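Local coordinates for bifunctional GH43-CE protein (Bacteroides eggerthii, PDB 6MLY) that probably cleaves xylose units from xylan through its family 43 glycoside hydrolase domain and carries a second, carbohydrate esterase domain of the alpha/beta-hydrolase type, at residues T639-K644 / N724-I729; K644-G649 / P717-D722. All coordinates share one frame; numbering follows the deposited sequence.

Contact 1: T639-K644 / N724-I729; sequences TTNGVK and NDPKFI. With NA (sodium ion), chain H.
The Phe-728 ring meets Thr-639 obliquely, its CZ lying 3.8 Å from the methyl CG2, and also pairs edge-to-face with Phe-747, while the Asp-725 carboxylate turns both oxygens to a sodium ion that it shares with the backbone of Thr-639. This is a sodium site in the esterase part of the chain, an alpha/beta-hydrolase domain, where the loop after helix 629-639 meets the lead-in to strand 727-733 of the mixed sheet. Thr-639 gives the ion its carbonyl O at 2.4 Å. Asp-725 binds in a bidentate way but more loosely, OD1 at 2.8 Å and OD2 at 2.9 Å, and the backbone carbonyl of Tyr-720 and the carboxylate of Asp-722 complete the set. Thr-639 O and Asp-725 OD2 are neighbouring ligands of the same ion, whose charge probably offsets their repulsion. The side chain of Thr-639 splits its work: chi1 of 65° sets CG2 beside the backbone N, where it can meet the phenyl ring, and OG1 bonds to Pro-717 O. Farther along, the Thr-640 to Val-643 type II turn carries Asn-641, whose ND2 bonds to Val-669 O and lies against Pro-726, 3.3 Å from its CG.

Contact 2: K644-G649 / P717-D722; sequences KSYTIG and PITYID. With NA (sodium ion), chain H.
Tyr-646, Tyr-720 and Thr-719 account for most of the surface buried here, and the two tyrosines form a T-shaped (edge-to-face) pair. Tyr-646 and Ile-648 come from strand 645-648, one arm of a two-stranded antiparallel hairpin with strand 651-654; the other side is a short 3-10 turn that follows helix 709-714 in the alpha/beta-hydrolase domain. Tyr-720 turns its CD1-CE1 edge to one face of Tyr-646, CD1 over the face and CE1 3.5 Å from CG, with ring centroids 5.1 Å apart and planes at 72°. The two side chains slide past each other in opposite directions, and Tyr-646 CB ends up in the plane of the Tyr-720 ring, at its edge. Thr-719 fills the corner: with CG2 anti to the backbone N, its methyl lies over the centre of the Tyr-720 ring and also meets Tyr-646 CE1 at 3.7 Å. An alanine in place of Tyr-646 is likely to leave the CD1-CE1 edge of Tyr-720 without its aromatic partner and to open a gap beside the Thr-719 methyl. Polar ends are tied to the preceding helix, Tyr-720 OH to Leu-714 O and Thr-719 OG1 to Ala-713 O. At the backbone of the same tyrosine, Tyr-720 O binds the sodium ion at 2.3 Å and Asp-722 OD1 joins it, while Ile-648 CD1 meets Thr-719 CG2 tip to tip at 4.0 Å.

How the contacts relate
Contacts 1 and 2 lie about 11 Å apart, centre to centre, both in the alpha/beta-hydrolase (esterase) domain. Residues 639-644 run straight into 644-649, sharing Lys-644, and after a long excursion the chain returns through 717-722 and then 724-729, so contact 2 falls between the two halves of contact 1. One sodium ion joins them, drawing two ligand residues from each. Beside the ion, Thr-640 CG2 packs on Tyr-720 CG as a further link. The ion thus ties the region where helix 629-639 gives way to loop to the loop between helix 709-714 and strand 727-733.

Contact 1: T639-K644 / N724-I729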
loop_
_atom_site.group_PDB
_atom_site.type_symbol
_atom_site.label_atom_id
_atom_site.label_comp_id
_atom_site.label_asym_id
_atom_site.label_seq_id
_atom_site.Cartn_x
_atom_site.Cartn_y
_atom_site.Cartn_z
ATOM N N THR A 639 -3.767 -3.703 -36.728
ATOM C CA THR A 639 -3.752 -3.447 -38.167
ATOM C C THR A 639 -3.026 -2.131 -38.489
ATOM O O THR A 639 -2.726 -1.881 -39.665
ATOM C CB THR A 639 -5.162 -3.501 -38.779
ATOM O OG1 THR A 639 -5.974 -2.453 -38.257
ATOM C CG2 THR A 639 -5.859 -4.821 -38.535
ATOM N N THR A 640 -2.716 -1.314 -37.473
ATOM C CA THR A 640 -2.183 0.043 -37.714
ATOM C C THR A 640 -0.700 0.157 -37.320
ATOM O O THR A 640 -0.163 1.263 -37.264
ATOM C CB THR A 640 -3.063 1.101 -37.037
ATOM O OG1 THR A 640 -3.093 0.852 -35.632
ATOM C CG2 THR A 640 -4.467 1.110 -37.603
ATOM N N ASN A 641 -0.033 -0.984 -37.113
ATOM C CA ASN A 641 1.426 -1.045 -37.015
ATOM C C ASN A 641 2.054 -0.158 -38.095
ATOM O O ASN A 641 1.990 -0.475 -39.274
ATOM C CB ASN A 641 1.957 -2.474 -37.170
ATOM C CG ASN A 641 1.955 -3.266 -35.878
ATOM O OD1 ASN A 641 1.822 -2.704 -34.792
ATOM N ND2 ASN A 641 2.130 -4.573 -35.982
ATOM N N GLY A 642 2.656 0.954 -37.671
ATOM C CA GLY A 642 3.453 1.805 -38.539
ATOM C C GLY A 642 2.630 2.887 -39.211
ATOM O O GLY A 642 3.146 3.607 -40.060
ATOM N N VAL A 643 1.359 3.021 -38.815
ATOM C CA VAL A 643 0.461 4.010 -39.399
ATOM C C VAL A 643 0.414 5.245 -38.493
ATOM O O VAL A 643 0.018 5.155 -37.325
ATOM C CB VAL A 643 -0.947 3.425 -39.610
ATOM C CG1 VAL A 643 -1.880 4.439 -40.258
ATOM C CG2 VAL A 643 -0.899 2.135 -40.416
ATOM N N LYS A 644 0.811 6.399 -39.043
ATOM C CA LYS A 644 0.783 7.654 -38.309
ATOM C C LYS A 644 -0.619 8.264 -38.420
ATOM O O LYS A 644 -1.221 8.604 -37.407
ATOM C CB LYS A 644 1.864 8.625 -38.795
ATOM C CG LYS A 644 2.242 9.685 -37.762
ATOM C CD LYS A 644 3.032 10.865 -38.298
ATOM C CE LYS A 644 2.651 12.178 -37.647
ATOM N NZ LYS A 644 1.242 12.546 -37.929
ATOM N N ASN A 724 1.640 -7.824 -43.922
ATOM C CA ASN A 724 2.764 -7.726 -42.972
ATOM C C ASN A 724 2.289 -7.278 -41.578
ATOM O O ASN A 724 3.109 -7.056 -40.685
ATOM C CB ASN A 724 3.849 -6.802 -43.526
ATOM C CG ASN A 724 4.288 -7.203 -44.918
ATOM O OD1 ASN A 724 4.299 -6.385 -45.836
ATOM N ND2 ASN A 724 4.639 -8.467 -45.090
ATOM N N ASP A 725 0.965 -7.165 -41.397
ATOM C CA ASP A 725 0.334 -6.987 -40.094
ATOM C C ASP A 725 0.544 -8.272 -39.292
ATOM O O ASP A 725 0.980 -9.276 -39.844
ATOM C CB ASP A 725 -1.143 -6.597 -40.251
ATOM C CG ASP A 725 -1.365 -5.181 -40.771
ATOM O OD1 ASP A 725 -0.367 -4.464 -41.011
ATOM O OD2 ASP A 725 -2.532 -4.789 -40.920
ATOM N N PRO A 726 0.308 -8.281 -37.958
ATOM C CA PRO A 726 0.507 -9.489 -37.154
ATOM C C PRO A 726 -0.554 -10.581 -37.370
ATOM O O PRO A 726 -1.568 -10.348 -38.015
ATOM C CB PRO A 726 0.418 -8.990 -35.701
ATOM C CG PRO A 726 0.516 -7.483 -35.801
ATOM C CD PRO A 726 -0.095 -7.132 -37.136
ATOM N N LYS A 727 -0.294 -11.762 -36.801
ATOM C CA LYS A 727 -1.255 -12.857 -36.731
ATOM C C LYS A 727 -2.333 -12.523 -35.693
ATOM O O LYS A 727 -2.029 -11.962 -34.641
ATOM C CB LYS A 727 -0.547 -14.164 -36.357
ATOM C CG LYS A 727 -0.391 -15.167 -37.490
ATOM C CD LYS A 727 0.524 -14.723 -38.607
ATOM C CE LYS A 727 0.235 -15.444 -39.908
ATOM N NZ LYS A 727 0.320 -16.921 -39.772
ATOM N N PHE A 728 -3.583 -12.892 -35.991
ATOM C CA PHE A 728 -4.728 -12.627 -35.122
ATOM C C PHE A 728 -5.366 -13.942 -34.662
ATOM O O PHE A 728 -5.232 -14.959 -35.316
ATOM C CB PHE A 728 -5.771 -11.781 -35.852
ATOM C CG PHE A 728 -5.396 -10.330 -35.991
ATOM C CD1 PHE A 728 -4.488 -9.923 -36.953
ATOM C CD2 PHE A 728 -5.941 -9.373 -35.147
ATOM C CE1 PHE A 728 -4.139 -8.588 -37.074
ATOM C CE2 PHE A 728 -5.582 -8.039 -35.262
ATOM C CZ PHE A 728 -4.681 -7.649 -36.224
ATOM N N ILE A 729 -6.062 -13.892 -33.526
ATOM C CA ILE A 729 -7.028 -14.913 -33.148
ATOM C C ILE A 729 -8.299 -14.194 -32.693
ATOM O O ILE A 729 -8.282 -13.516 -31.678
ATOM C CB ILE A 729 -6.476 -15.850 -32.055
ATOM C CG1 ILE A 729 -5.403 -16.787 -32.615
ATOM C CG2 ILE A 729 -7.604 -16.622 -31.380
ATOM C CD1 ILE A 729 -5.094 -17.981 -31.737
HETATM NA NA NA H . -1.678 -2.173 -41.821
#

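Contact 2: K644-G649 / P717-D722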
loop_
_atom_site.group_PDB
_atom_site.type_symbol
_atom_site.label_atom_id
_atom_site.label_comp_id
_atom_site.label_asym_id
_atom_site.label_seq_id
_atom_site.Cartn_x
_atom_site.Cartn_y
_atom_site.Cartn_z
ATOM N N LYS A 644 0.811 6.399 -39.043
ATOM C CA LYS A 644 0.783 7.654 -38.309
ATOM C C LYS A 644 -0.619 8.264 -38.420
ATOM O O LYS A 644 -1.221 8.604 -37.407
ATOM C CB LYS A 644 1.864 8.625 -38.795
ATOM C CG LYS A 644 2.242 9.685 -37.762
ATOM C CD LYS A 644 3.032 10.865 -38.298
ATOM C CE LYS A 644 2.651 12.178 -37.647
ATOM N NZ LYS A 644 1.242 12.546 -37.929
ATOM N N SER A 645 -1.133 8.394 -39.649
ATOM C CA SER A 645 -2.475 8.948 -39.871
ATOM C C SER A 645 -3.188 8.206 -41.009
ATOM O O SER A 645 -2.628 7.296 -41.616
ATOM C CB SER A 645 -2.412 10.431 -40.137
ATOM O OG SER A 645 -2.132 10.690 -41.502
ATOM N N TYR A 646 -4.442 8.601 -41.260
ATOM C CA TYR A 646 -5.234 8.096 -42.378
ATOM C C TYR A 646 -6.420 9.034 -42.639
ATOM O O TYR A 646 -6.874 9.742 -41.743
ATOM C CB TYR A 646 -5.705 6.665 -42.106
ATOM C CG TYR A 646 -5.944 5.844 -43.347
ATOM C CD1 TYR A 646 -7.225 5.518 -43.755
ATOM C CD2 TYR A 646 -4.885 5.398 -44.121
ATOM C CE1 TYR A 646 -7.449 4.766 -44.897
ATOM C CE2 TYR A 646 -5.091 4.648 -45.268
ATOM C CZ TYR A 646 -6.378 4.327 -45.660
ATOM O OH TYR A 646 -6.597 3.589 -46.790
ATOM N N THR A 647 -6.910 9.015 -43.882
ATOM C CA THR A 647 -7.956 9.912 -44.365
ATOM C C THR A 647 -8.941 9.124 -45.230
ATOM O O THR A 647 -8.550 8.629 -46.261
ATOM C CB THR A 647 -7.352 11.059 -45.187
ATOM O OG1 THR A 647 -6.460 11.766 -44.329
ATOM C CG2 THR A 647 -8.381 12.015 -45.753
ATOM N N ILE A 648 -10.197 9.010 -44.780
ATOM C CA ILE A 648 -11.302 8.554 -45.614
ATOM C C ILE A 648 -12.266 9.729 -45.802
ATOM O O ILE A 648 -12.588 10.433 -44.861
ATOM C CB ILE A 648 -12.005 7.311 -45.026
ATOM C CG1 ILE A 648 -11.107 6.071 -45.099
ATOM C CG2 ILE A 648 -13.347 7.071 -45.707
ATOM C CD1 ILE A 648 -11.731 4.803 -44.561
ATOM N N GLY A 649 -12.728 9.907 -47.041
ATOM C CA GLY A 649 -13.581 11.018 -47.409
ATOM C C GLY A 649 -12.978 12.338 -46.970
ATOM O O GLY A 649 -11.855 12.658 -47.334
ATOM N N PRO A 717 -10.929 -1.525 -37.775
ATOM C CA PRO A 717 -9.622 -2.141 -38.011
ATOM C C PRO A 717 -9.428 -2.738 -39.418
ATOM O O PRO A 717 -8.304 -2.742 -39.916
ATOM C CB PRO A 717 -9.531 -3.272 -36.971
ATOM C CG PRO A 717 -10.558 -2.923 -35.919
ATOM C CD PRO A 717 -11.634 -2.139 -36.641
ATOM N N ILE A 718 -10.510 -3.235 -40.032
ATOM C CA ILE A 718 -10.467 -3.876 -41.367
ATOM C C ILE A 718 -9.746 -2.955 -42.365
ATOM O O ILE A 718 -8.927 -3.414 -43.149
ATOM C CB ILE A 718 -11.882 -4.279 -41.851
ATOM C CG1 ILE A 718 -12.410 -5.505 -41.098
ATOM C CG2 ILE A 718 -11.906 -4.492 -43.357
ATOM C CD1 ILE A 718 -13.810 -5.938 -41.494
ATOM N N THR A 719 -10.053 -1.656 -42.311
ATOM C CA THR A 719 -9.475 -0.635 -43.187
ATOM C C THR A 719 -7.964 -0.840 -43.389
ATOM O O THR A 719 -7.471 -0.641 -44.493
ATOM C CB THR A 719 -9.751 0.768 -42.626
ATOM O OG1 THR A 719 -11.168 0.896 -42.503
ATOM C CG2 THR A 719 -9.207 1.893 -43.481
ATOM N N TYR A 720 -7.242 -1.232 -42.333
ATOM C CA TYR A 720 -5.779 -1.109 -42.276
ATOM C C TYR A 720 -5.077 -2.473 -42.389
ATOM O O TYR A 720 -3.888 -2.570 -42.064
ATOM C CB TYR A 720 -5.378 -0.405 -40.972
ATOM C CG TYR A 720 -6.135 0.870 -40.680
ATOM C CD1 TYR A 720 -5.730 2.079 -41.224
ATOM C CD2 TYR A 720 -7.258 0.873 -39.869
ATOM C CE1 TYR A 720 -6.425 3.251 -40.979
ATOM C CE2 TYR A 720 -7.962 2.037 -39.611
ATOM C CZ TYR A 720 -7.543 3.233 -40.167
ATOM O OH TYR A 720 -8.220 4.392 -39.928
ATOM N N ILE A 721 -5.790 -3.511 -42.850
ATOM C CA ILE A 721 -5.239 -4.882 -42.950
ATOM C C ILE A 721 -4.317 -4.989 -44.173
ATOM O O ILE A 721 -4.668 -4.566 -45.277
ATOM C CB ILE A 721 -6.348 -5.949 -43.034
ATOM C CG1 ILE A 721 -7.295 -5.915 -41.835
ATOM C CG2 ILE A 721 -5.735 -7.331 -43.216
ATOM C CD1 ILE A 721 -8.512 -6.805 -42.003
ATOM N N ASP A 722 -3.160 -5.628 -43.973
ATOM C CA ASP A 722 -2.207 -5.897 -45.033
ATOM C C ASP A 722 -1.465 -7.193 -44.680
ATOM O O ASP A 722 -1.722 -7.783 -43.637
ATOM C CB ASP A 722 -1.297 -4.684 -45.255
ATOM C CG ASP A 722 -0.214 -4.520 -44.207
ATOM O OD1 ASP A 722 -0.355 -3.619 -43.343
ATOM O OD2 ASP A 722 0.767 -5.284 -44.270
HETATM NA NA NA H . -1.678 -2.173 -41.821
#